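Local coordinates for glucosamine kinase (Streptacidiphilus jiangxiensis, PDB 6HWJ), which catalyses the magnesium- and ATP-dependent phosphorylation of D-glucosamine to D-glucosamine 6-phosphate and, to a lesser extent, also acts on glucose, at residues E128-K133 with R165-L170. Sequence-based numbering, arbitrary orientation.
Sequences ECAVVK and RPWGLL
Trp167 meets Ala130 and Cys129 in a CH-pi and sulfur-aromatic contact across the six-stranded antiparallel sheet: Ala130 starts strand 130-134, Cys129 immediately precedes it, and strand 179-186 runs between 130-134 and 166-172. The nearest CA atoms, those of Ala130 and Trp167, are 8.0 Å apart; no hydrogen bond joins the segments, and their contact runs through the Trp167 indole. The methyl CB of Ala130 sits over one face of the six-membered ring of Trp167, 3.6 Å from its centroid and only 5° off the ring normal. Ala130 CB is almost equally far from all six ring carbons, with CZ3 and CH2 of Trp167 both at 3.8 Å. Cys129 reaches the outer end of the same ring obliquely, its SG 3.8 Å from CH2 of Trp167; the line from the ring centroid to the sulfur is 69° off the normal. With chi1 at -72°, CG of Trp167 lies anti to the carbonyl carbon, and the indole extends toward strand 130-134. The contacting residues belong to two classic beta bulges, Cys129 and Ala130 facing Val126, Trp167 and Gly168 facing Val184. The indole lies close to Ala186, probably ATP-binding; Val109 of a loop, Val184 of the intervening strand and Val84 of helix 79-88 also touch it.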
# COMPACT_ATOMS: atom_id res chain seq x y z
N GLU A 128 1.78 10.91 21.30
CA GLU A 128 2.15 9.50 21.43
C GLU A 128 0.97 8.57 21.17
O GLU A 128 0.94 7.44 21.66
CB GLU A 128 2.75 9.23 22.82
CG GLU A 128 4.06 10.00 23.04
CD GLU A 128 5.11 9.70 21.99
OE1 GLU A 128 5.20 8.53 21.56
OE2 GLU A 128 5.84 10.63 21.58
N CYS A 129 -0.01 9.04 20.38
CA CYS A 129 -1.15 8.19 20.06
C CYS A 129 -1.69 8.40 18.66
O CYS A 129 -2.62 7.68 18.28
CB CYS A 129 -2.28 8.43 21.09
SG CYS A 129 -2.90 10.11 21.16
N ALA A 130 -1.15 9.30 17.86
CA ALA A 130 -1.57 9.47 16.48
C ALA A 130 -0.33 9.71 15.62
O ALA A 130 0.72 10.13 16.11
CB ALA A 130 -2.55 10.63 16.30
N VAL A 131 -0.48 9.43 14.32
CA VAL A 131 0.60 9.60 13.35
C VAL A 131 0.09 10.49 12.23
O VAL A 131 -0.90 10.16 11.57
CB VAL A 131 1.08 8.26 12.77
CG1 VAL A 131 2.26 8.49 11.84
CG2 VAL A 131 1.44 7.30 13.89
N VAL A 132 0.76 11.61 12.02
CA VAL A 132 0.50 12.51 10.92
C VAL A 132 1.52 12.19 9.83
O VAL A 132 2.73 12.23 10.08
CB VAL A 132 0.61 13.98 11.34
CG1 VAL A 132 0.46 14.89 10.10
CG2 VAL A 132 -0.41 14.31 12.41
N LYS A 133 1.03 11.91 8.64
CA LYS A 133 1.88 11.59 7.49
C LYS A 133 1.62 12.67 6.45
O LYS A 133 0.51 12.74 5.91
CB LYS A 133 1.56 10.21 6.94
CG LYS A 133 2.42 9.81 5.74
CD LYS A 133 2.09 8.38 5.31
CE LYS A 133 2.99 7.93 4.16
NZ LYS A 133 2.59 6.59 3.64
N ARG A 165 -7.00 3.20 13.39
CA ARG A 165 -8.20 4.02 13.36
C ARG A 165 -7.90 5.35 12.66
O ARG A 165 -6.95 6.04 13.04
CB ARG A 165 -8.72 4.28 14.78
CG ARG A 165 -10.01 5.12 14.79
CD ARG A 165 -10.18 5.88 16.08
NE ARG A 165 -10.75 5.06 17.15
CZ ARG A 165 -12.04 4.96 17.42
NH1 ARG A 165 -12.44 4.18 18.42
NH2 ARG A 165 -12.94 5.63 16.71
N PRO A 166 -8.68 5.73 11.65
CA PRO A 166 -8.47 7.04 11.03
C PRO A 166 -8.99 8.15 11.93
O PRO A 166 -10.09 8.06 12.49
CB PRO A 166 -9.28 6.95 9.73
CG PRO A 166 -10.37 6.01 10.06
CD PRO A 166 -9.77 4.98 10.99
N TRP A 167 -8.18 9.19 12.07
CA TRP A 167 -8.55 10.42 12.74
C TRP A 167 -8.97 11.51 11.76
O TRP A 167 -9.93 12.24 12.01
CB TRP A 167 -7.38 10.96 13.57
CG TRP A 167 -7.07 10.19 14.82
CD1 TRP A 167 -7.21 8.85 15.02
CD2 TRP A 167 -6.54 10.73 16.04
NE1 TRP A 167 -6.81 8.52 16.29
CE2 TRP A 167 -6.39 9.65 16.94
CE3 TRP A 167 -6.18 12.02 16.45
CZ2 TRP A 167 -5.89 9.82 18.22
CZ3 TRP A 167 -5.70 12.19 17.74
CH2 TRP A 167 -5.56 11.10 18.61
N GLY A 168 -8.24 11.65 10.65
CA GLY A 168 -8.61 12.64 9.67
C GLY A 168 -7.81 12.51 8.40
O GLY A 168 -6.76 11.85 8.36
N LEU A 169 -8.31 13.18 7.37
CA LEU A 169 -7.67 13.27 6.08
C LEU A 169 -7.73 14.71 5.59
O LEU A 169 -8.77 15.37 5.71
CB LEU A 169 -8.38 12.37 5.06
CG LEU A 169 -8.37 10.88 5.40
CD1 LEU A 169 -9.36 10.15 4.51
CD2 LEU A 169 -6.97 10.34 5.24
N LEU A 170 -6.62 15.19 5.04
CA LEU A 170 -6.57 16.49 4.38
C LEU A 170 -6.31 16.26 2.90
O LEU A 170 -5.30 15.66 2.53
CB LEU A 170 -5.47 17.38 4.97
CG LEU A 170 -5.23 18.69 4.23
CD1 LEU A 170 -6.51 19.55 4.26
CD2 LEU A 170 -4.06 19.47 4.80